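Local coordinates for FeoA (PDB 3E19), which probably takes part in ferrous iron uptake, perhaps as a small metal-binding regulator with an SH3-like beta-barrel fold, at residues G16-I21 and G70-R75; P38-Q43 and I55-V60; S8-G13 and I42-S47. All coordinates share one frame; numbering follows the deposited sequence.

Contact 1: residues G16-I21 and G70-R75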
loop_
_atom_site.group_PDB
_atom_site.type_symbol
_atom_site.label_atom_id
_atom_site.label_comp_id
_atom_site.label_asym_id
_atom_site.label_seq_id
_atom_site.Cartn_x
_atom_site.Cartn_y
_atom_site.Cartn_z
ATOM N N GLY C 16 -18.790 -4.016 -24.670
ATOM C CA GLY C 16 -18.327 -4.980 -25.632
ATOM C C GLY C 16 -17.289 -5.952 -25.076
ATOM O O GLY C 16 -16.883 -5.877 -23.910
ATOM N N ILE C 17 -16.831 -6.819 -25.950
ATOM C CA ILE C 17 -15.859 -7.857 -25.622
ATOM C C ILE C 17 -14.630 -7.585 -26.454
ATOM O O ILE C 17 -14.718 -7.436 -27.679
ATOM C CB ILE C 17 -16.401 -9.288 -25.966
ATOM C CG1 ILE C 17 -17.699 -9.573 -25.269
ATOM C CG2 ILE C 17 -15.368 -10.380 -25.600
ATOM C CD1 ILE C 17 -18.458 -10.794 -25.866
ATOM N N VAL C 18 -13.468 -7.548 -25.825
ATOM C CA VAL C 18 -12.234 -7.355 -26.563
ATOM C C VAL C 18 -11.972 -8.551 -27.471
ATOM O O VAL C 18 -12.045 -9.711 -27.019
ATOM C CB VAL C 18 -11.017 -7.196 -25.625
ATOM C CG1 VAL C 18 -9.751 -7.019 -26.440
ATOM C CG2 VAL C 18 -11.261 -6.072 -24.605
ATOM N N VAL C 19 -11.614 -8.272 -28.722
ATOM C CA VAL C 19 -11.411 -9.329 -29.705
ATOM C C VAL C 19 -9.955 -9.405 -30.100
ATOM O O VAL C 19 -9.489 -10.489 -30.384
ATOM C CB VAL C 19 -12.339 -9.211 -30.967
ATOM C CG1 VAL C 19 -13.785 -9.444 -30.569
ATOM C CG2 VAL C 19 -12.160 -7.893 -31.746
ATOM N N ASN C 20 -9.236 -8.297 -30.057
ATOM C CA ASN C 20 -7.872 -8.230 -30.548
ATOM C C ASN C 20 -7.156 -7.036 -29.974
ATOM O O ASN C 20 -7.756 -6.016 -29.824
ATOM C CB ASN C 20 -7.874 -8.039 -32.049
ATOM C CG ASN C 20 -6.570 -8.431 -32.698
ATOM O OD1 ASN C 20 -6.313 -9.626 -32.926
ATOM N ND2 ASN C 20 -5.781 -7.444 -33.074
ATOM N N ILE C 21 -5.879 -7.185 -29.680
ATOM C CA ILE C 21 -5.029 -6.092 -29.293
ATOM C C ILE C 21 -4.057 -5.882 -30.450
ATOM O O ILE C 21 -3.370 -6.816 -30.822
ATOM C CB ILE C 21 -4.206 -6.468 -28.033
ATOM C CG1 ILE C 21 -5.110 -6.824 -26.862
ATOM C CG2 ILE C 21 -3.250 -5.333 -27.663
ATOM C CD1 ILE C 21 -6.199 -5.797 -26.549
ATOM N N GLY C 70 -7.123 3.053 -29.281
ATOM C CA GLY C 70 -7.142 2.653 -30.678
ATOM C C GLY C 70 -6.590 1.278 -30.989
ATOM O O GLY C 70 -6.892 0.687 -32.033
ATOM N N ARG C 71 -5.764 0.756 -30.101
ATOM C CA ARG C 71 -5.241 -0.574 -30.232
ATOM C C ARG C 71 -6.140 -1.676 -29.700
ATOM O O ARG C 71 -5.804 -2.863 -29.887
ATOM C CB ARG C 71 -3.921 -0.733 -29.484
ATOM C CG ARG C 71 -2.907 0.306 -29.796
ATOM C CD ARG C 71 -2.338 0.277 -31.174
ATOM N NE ARG C 71 -1.050 0.967 -31.042
ATOM C CZ ARG C 71 0.151 0.457 -31.323
ATOM N NH1 ARG C 71 0.287 -0.758 -31.845
ATOM N NH2 ARG C 71 1.234 1.208 -31.127
ATOM N N VAL C 72 -7.241 -1.321 -29.027
ATOM C CA VAL C 72 -8.130 -2.310 -28.476
ATOM C C VAL C 72 -9.338 -2.511 -29.429
ATOM O O VAL C 72 -10.148 -1.616 -29.566
ATOM C CB VAL C 72 -8.571 -1.930 -27.068
ATOM C CG1 VAL C 72 -9.438 -3.004 -26.466
ATOM C CG2 VAL C 72 -7.382 -1.664 -26.201
ATOM N N MET C 73 -9.457 -3.660 -30.103
ATOM C CA MET C 73 -10.614 -3.889 -30.993
ATOM C C MET C 73 -11.687 -4.613 -30.216
ATOM O O MET C 73 -11.434 -5.646 -29.577
ATOM C CB MET C 73 -10.207 -4.754 -32.226
ATOM C CG MET C 73 -9.178 -4.099 -33.116
ATOM S SD MET C 73 -9.757 -2.480 -33.717
ATOM C CE MET C 73 -11.425 -3.026 -34.285
ATOM N N VAL C 74 -12.893 -4.118 -30.277
ATOM C CA VAL C 74 -13.936 -4.585 -29.403
ATOM C C VAL C 74 -15.114 -4.984 -30.289
ATOM O O VAL C 74 -15.443 -4.262 -31.245
ATOM C CB VAL C 74 -14.332 -3.473 -28.439
ATOM C CG1 VAL C 74 -15.440 -3.906 -27.464
ATOM C CG2 VAL C 74 -13.085 -3.036 -27.673
ATOM N N ARG C 75 -15.747 -6.100 -29.972
ATOM C CA ARG C 75 -17.064 -6.380 -30.548
ATOM C C ARG C 75 -18.148 -5.891 -29.600
ATOM O O ARG C 75 -18.173 -6.282 -28.443
ATOM C CB ARG C 75 -17.235 -7.854 -30.845
ATOM C CG ARG C 75 -17.143 -8.832 -29.682
ATOM C CD ARG C 75 -17.249 -10.263 -30.282
ATOM N NE ARG C 75 -18.585 -10.566 -30.797
ATOM C CZ ARG C 75 -18.894 -11.619 -31.572
ATOM N NH1 ARG C 75 -20.155 -11.792 -31.945
ATOM N NH2 ARG C 75 -17.952 -12.449 -32.042
#
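Val19 and Asn20 both face Met73, so strand 16-21 carries one extra residue against strand 72-75. Met73 O receives a nearly linear bond from Val19 N (2.8 Å, 173° at the hydrogen) and a weak one from Asn20 N at 3.5 Å, while Met73 N donates to Asn20 O at 2.9 Å. This is a classic beta bulge, and the pairing shifts by one residue across it. Beyond the bulge, Ile17 and Arg75 form an antiparallel hydrogen-bonded pair, Arg75 N reaching Ile17 O at 2.8 Å. The bulge turns Val19 toward the partner strand: CG2, wedged between its own backbone N and carbonyl carbon (chi1 of CG1 -67°), rests 3.2 Å from Met73 O, and CG1 meets Arg75 CG at 3.5 Å, the two side chains crossing at about a right angle. Val18, Ile21, Val72 and Val74 point to the face opposite Ile17, Asn20, Met73 and Arg75, and Val72 CG1 lies 4.0 Å from Val18 CG2. Leu31 of helix 24-32 packs on Ile21 and Val72, and Ile42 on Val74. Val18, Val72 and Val74 are thus buried, whereas the opposite face mixes apolar carbon with polar ends, Arg75 packing by its methylenes while its guanidinium leads away from Val19.

Contact 2: residues P38-Q43 and I55-V60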
loop_
_atom_site.group_PDB
_atom_site.type_symbol
_atom_site.label_atom_id
_atom_site.label_comp_id
_atom_site.label_asym_id
_atom_site.label_seq_id
_atom_site.Cartn_x
_atom_site.Cartn_y
_atom_site.Cartn_z
ATOM N N PRO C 38 -8.003 -10.260 -25.000
ATOM C CA PRO C 38 -9.146 -10.878 -25.642
ATOM C C PRO C 38 -10.052 -11.669 -24.725
ATOM O O PRO C 38 -9.603 -12.483 -23.909
ATOM C CB PRO C 38 -8.507 -11.706 -26.765
ATOM C CG PRO C 38 -7.317 -10.944 -27.105
ATOM C CD PRO C 38 -6.766 -10.586 -25.729
ATOM N N GLY C 39 -11.331 -11.331 -24.796
ATOM C CA GLY C 39 -12.397 -11.977 -24.062
ATOM C C GLY C 39 -12.903 -11.199 -22.881
ATOM O O GLY C 39 -13.966 -11.457 -22.402
ATOM N N ALA C 40 -12.135 -10.241 -22.378
ATOM C CA ALA C 40 -12.618 -9.350 -21.331
ATOM C C ALA C 40 -13.745 -8.465 -21.846
ATOM O O ALA C 40 -13.752 -8.109 -23.024
ATOM C CB ALA C 40 -11.429 -8.468 -20.763
ATOM N N THR C 41 -14.682 -8.115 -20.942
ATOM C CA THR C 41 -15.797 -7.220 -21.230
ATOM C C THR C 41 -15.476 -5.844 -20.669
ATOM O O THR C 41 -14.925 -5.694 -19.586
ATOM C CB THR C 41 -17.106 -7.779 -20.672
ATOM O OG1 THR C 41 -17.352 -9.055 -21.278
ATOM C CG2 THR C 41 -18.300 -6.853 -20.904
ATOM N N ILE C 42 -15.764 -4.850 -21.473
ATOM C CA ILE C 42 -15.488 -3.485 -21.143
ATOM C C ILE C 42 -16.792 -2.693 -21.238
ATOM O O ILE C 42 -17.607 -2.931 -22.143
ATOM C CB ILE C 42 -14.338 -2.927 -22.061
ATOM C CG1 ILE C 42 -14.255 -1.402 -22.024
ATOM C CG2 ILE C 42 -14.442 -3.359 -23.494
ATOM C CD1 ILE C 42 -12.920 -0.957 -22.417
ATOM N N GLN C 43 -16.994 -1.789 -20.282
ATOM C CA GLN C 43 -17.982 -0.743 -20.408
ATOM C C GLN C 43 -17.333 0.607 -20.413
ATOM O O GLN C 43 -16.474 0.905 -19.579
ATOM C CB GLN C 43 -18.996 -0.757 -19.277
ATOM C CG GLN C 43 -20.176 0.207 -19.541
ATOM C CD GLN C 43 -21.128 0.276 -18.357
ATOM O OE1 GLN C 43 -21.905 1.239 -18.206
ATOM N NE2 GLN C 43 -21.042 -0.721 -17.482
ATOM N N ILE C 55 -13.164 3.710 -18.495
ATOM C CA ILE C 55 -13.791 2.412 -18.669
ATOM C C ILE C 55 -13.903 1.653 -17.356
ATOM O O ILE C 55 -13.212 1.940 -16.374
ATOM C CB ILE C 55 -12.999 1.502 -19.682
ATOM C CG1 ILE C 55 -11.596 1.181 -19.138
ATOM C CG2 ILE C 55 -12.852 2.195 -21.059
ATOM C CD1 ILE C 55 -10.694 0.212 -20.006
ATOM N N SER C 56 -14.744 0.625 -17.383
ATOM C CA SER C 56 -14.847 -0.333 -16.317
ATOM C C SER C 56 -14.618 -1.741 -16.893
ATOM O O SER C 56 -15.255 -2.129 -17.898
ATOM C CB SER C 56 -16.225 -0.202 -15.704
ATOM O OG SER C 56 -16.519 -1.284 -14.864
ATOM N N VAL C 57 -13.686 -2.469 -16.276
ATOM C CA VAL C 57 -13.309 -3.861 -16.641
ATOM C C VAL C 57 -13.334 -4.704 -15.368
ATOM O O VAL C 57 -12.622 -4.418 -14.421
ATOM C CB VAL C 57 -11.932 -3.944 -17.319
ATOM C CG1 VAL C 57 -11.700 -5.357 -17.949
ATOM C CG2 VAL C 57 -11.828 -2.924 -18.392
ATOM N N GLY C 58 -14.226 -5.701 -15.331
ATOM C CA GLY C 58 -14.362 -6.568 -14.175
ATOM C C GLY C 58 -14.698 -5.813 -12.921
ATOM O O GLY C 58 -14.231 -6.184 -11.824
ATOM N N GLY C 59 -15.487 -4.748 -13.080
ATOM C CA GLY C 59 -15.823 -3.864 -11.997
ATOM C C GLY C 59 -14.750 -2.890 -11.543
ATOM O O GLY C 59 -14.930 -2.247 -10.530
ATOM N N VAL C 60 -13.640 -2.766 -12.265
ATOM C CA VAL C 60 -12.582 -1.859 -11.890
ATOM C C VAL C 60 -12.489 -0.734 -12.932
ATOM O O VAL C 60 -12.493 -1.007 -14.154
ATOM C CB VAL C 60 -11.213 -2.593 -11.782
ATOM C CG1 VAL C 60 -10.090 -1.607 -11.444
ATOM C CG2 VAL C 60 -11.317 -3.784 -10.771
#
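Ile42 reaches across to Ile55 through one branch. Its CB sits 4.4 Å from Val57 CG2, a loose approach; CG1 then leaves anti to the backbone N (chi1 165°) and comes 3.9 Å from Ile55 CB. With chi2 also extended, CD1 ends against two methyls of Ile55, 3.4 Å from Ile55 CG2 and 3.5 Å from Ile55 CD1, both closer than methyl groups normally pack. Replacing Ile42 with an alanine removes everything beyond CB, including CD1, and would probably leave both Ile55 methyls without this partner, opening a gap in the buried layer. Backbone bonds fix the approach: Gln43 N donates to Ser56 O at 3.0 Å and Ser56 N to Gln43 O at 2.8 Å, which makes Gln43 and Ser56 an antiparallel hydrogen-bonded pair with side chains on the face away from Ile42. Leu36 packs on Ile42, Ile55 and Val57, and Thr37 of a second subunit lies against Ala40 and Val57. Past Val57, Gly58 and Gly59 adopt positive phi in a type I' turn closed by Val60. The arrangement is a beta hairpin of strands 41-46 and 53-57, continued through a tight turn into strand 60-64, as suits the meander of an SH3-like barrel.

Contact 3: residues S8-G13 and I42-S47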
loop_
_atom_site.group_PDB
_atom_site.type_symbol
_atom_site.label_atom_id
_atom_site.label_comp_id
_atom_site.label_asym_id
_atom_site.label_seq_id
_atom_site.Cartn_x
_atom_site.Cartn_y
_atom_site.Cartn_z
ATOM N N SER C 8 -11.359 3.283 -28.786
ATOM C CA SER C 8 -11.317 4.754 -29.022
ATOM C C SER C 8 -12.560 5.333 -29.697
ATOM O O SER C 8 -12.803 6.548 -29.593
ATOM C CB SER C 8 -10.091 5.111 -29.858
ATOM O OG SER C 8 -10.093 4.424 -31.106
ATOM N N GLU C 9 -13.333 4.492 -30.387
ATOM C CA GLU C 9 -14.531 4.925 -31.078
ATOM C C GLU C 9 -15.812 4.659 -30.323
ATOM O O GLU C 9 -16.869 4.982 -30.816
ATOM C CB GLU C 9 -14.590 4.331 -32.500
ATOM C CG GLU C 9 -13.553 4.966 -33.358
ATOM C CD GLU C 9 -13.296 4.253 -34.675
ATOM O OE1 GLU C 9 -14.176 3.502 -35.153
ATOM O OE2 GLU C 9 -12.179 4.471 -35.217
ATOM N N MET C 10 -15.726 4.125 -29.113
ATOM C CA MET C 10 -16.910 3.763 -28.375
ATOM C C MET C 10 -17.293 4.873 -27.409
ATOM O O MET C 10 -16.478 5.641 -26.960
ATOM C CB MET C 10 -16.671 2.477 -27.605
ATOM C CG MET C 10 -16.492 1.312 -28.513
ATOM S SD MET C 10 -16.045 -0.155 -27.579
ATOM C CE MET C 10 -17.619 -0.524 -26.768
ATOM N N GLY C 11 -18.550 4.957 -27.085
ATOM C CA GLY C 11 -19.022 6.100 -26.308
ATOM C C GLY C 11 -19.643 5.638 -25.020
ATOM O O GLY C 11 -19.978 4.473 -24.885
ATOM N N PRO C 12 -19.832 6.574 -24.080
ATOM C CA PRO C 12 -20.429 6.277 -22.800
ATOM C C PRO C 12 -21.667 5.393 -22.956
ATOM O O PRO C 12 -22.495 5.596 -23.866
ATOM C CB PRO C 12 -20.808 7.658 -22.276
ATOM C CG PRO C 12 -19.742 8.526 -22.807
ATOM C CD PRO C 12 -19.494 8.007 -24.202
ATOM N N GLY C 13 -21.777 4.407 -22.087
ATOM C CA GLY C 13 -22.819 3.425 -22.193
ATOM C C GLY C 13 -22.513 2.199 -23.039
ATOM O O GLY C 13 -23.143 1.183 -22.822
ATOM N N ILE C 42 -15.764 -4.850 -21.473
ATOM C CA ILE C 42 -15.488 -3.485 -21.143
ATOM C C ILE C 42 -16.792 -2.693 -21.238
ATOM O O ILE C 42 -17.607 -2.931 -22.143
ATOM C CB ILE C 42 -14.338 -2.927 -22.061
ATOM C CG1 ILE C 42 -14.255 -1.402 -22.024
ATOM C CG2 ILE C 42 -14.442 -3.359 -23.494
ATOM C CD1 ILE C 42 -12.920 -0.957 -22.417
ATOM N N GLN C 43 -16.994 -1.789 -20.282
ATOM C CA GLN C 43 -17.982 -0.743 -20.408
ATOM C C GLN C 43 -17.333 0.607 -20.413
ATOM O O GLN C 43 -16.474 0.905 -19.579
ATOM C CB GLN C 43 -18.996 -0.757 -19.277
ATOM C CG GLN C 43 -20.176 0.207 -19.541
ATOM C CD GLN C 43 -21.128 0.276 -18.357
ATOM O OE1 GLN C 43 -21.905 1.239 -18.206
ATOM N NE2 GLN C 43 -21.042 -0.721 -17.482
ATOM N N VAL C 44 -17.779 1.429 -21.356
ATOM C CA VAL C 44 -17.304 2.773 -21.469
ATOM C C VAL C 44 -18.201 3.635 -20.592
ATOM O O VAL C 44 -19.430 3.582 -20.732
ATOM C CB VAL C 44 -17.345 3.226 -22.896
ATOM C CG1 VAL C 44 -16.812 4.677 -22.991
ATOM C CG2 VAL C 44 -16.514 2.212 -23.729
ATOM N N LEU C 45 -17.572 4.367 -19.672
ATOM C CA LEU C 45 -18.287 5.188 -18.687
ATOM C C LEU C 45 -18.292 6.669 -19.057
ATOM O O LEU C 45 -19.263 7.343 -18.812
ATOM C CB LEU C 45 -17.662 5.033 -17.304
ATOM C CG LEU C 45 -17.596 3.637 -16.695
ATOM C CD1 LEU C 45 -17.180 3.750 -15.262
ATOM C CD2 LEU C 45 -18.924 2.927 -16.766
ATOM N N GLU C 46 -17.193 7.172 -19.604
ATOM C CA GLU C 46 -17.066 8.592 -19.960
ATOM C C GLU C 46 -16.063 8.722 -21.071
ATOM O O GLU C 46 -15.103 7.959 -21.140
ATOM C CB GLU C 46 -16.582 9.517 -18.809
ATOM C CG GLU C 46 -16.734 8.987 -17.411
ATOM C CD GLU C 46 -16.085 9.880 -16.360
ATOM O OE1 GLU C 46 -15.726 11.037 -16.703
ATOM O OE2 GLU C 46 -15.928 9.412 -15.189
ATOM N N SER C 47 -16.275 9.728 -21.913
ATOM C CA SER C 47 -15.346 10.059 -22.970
ATOM C C SER C 47 -15.495 11.512 -23.381
ATOM O O SER C 47 -16.589 12.091 -23.249
ATOM C CB SER C 47 -15.595 9.168 -24.174
ATOM O OG SER C 47 -14.542 9.301 -25.106
HETATM O O HOH W 1 -14.164 7.707 -27.162
#
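A single water molecule is gripped by three groups: it donates to Ser8 O at 3.0 Å and to Met10 O at 3.1 Å, and accepts from Ser47 OG at 2.6 Å. Ser47 OG stands anti to its own backbone nitrogen (chi1 -169°), which places the hydroxyl where the water can bridge it to Ser8 O and Met10 O. At the other end the link is direct. Gly13 N donates to Val44 O at 2.8 Å, bent to 146° at the hydrogen, and Pro12 CA adds a CA-H...O contact to the same oxygen. Between these two anchors Val44 points into the loop. Its CG2 meets Met10 CB at 3.9 Å, while CG1 lies 3.6 Å from Gly11 C, so each branch rests on one of two successive loop residues. The Pro12 ring lies along the strand beyond, CG approaching Ser47 N at 3.8 Å. Gly11 N is held in turn by Asp14 OD2, a bond that ties the loop to the residue next to strand 15-21. The loop thus joins strand 4-6 to strand 15-21 across the end of strand 41-46, with Met10 touching Val74 of strand 72-76 and Lys66 of helix 66-69 packing on Ser47.

How the contacts relate
The three contacts lie 11 to 12 Å apart, centre to centre, around one small antiparallel sheet. Strand 15-21, used by contact 1, neighbours strand 41-46, used by contacts 2 and 3, and probable backbone hydrogen bonds of Gly16 with Ile42 and of Val18 with Gly39 and Ala40 join them. Contacts 2 and 3 share Ile42 and Gln43. Along the chain, contact 2 is nested within the loop closed by contact 1, whereas the segments of contacts 1 and 3 alternate. Contact 1 brings strand 72-76, near the C-terminus, beside strand 15-21, so early, middle and late parts of the chain are tied into one compact FeoA domain.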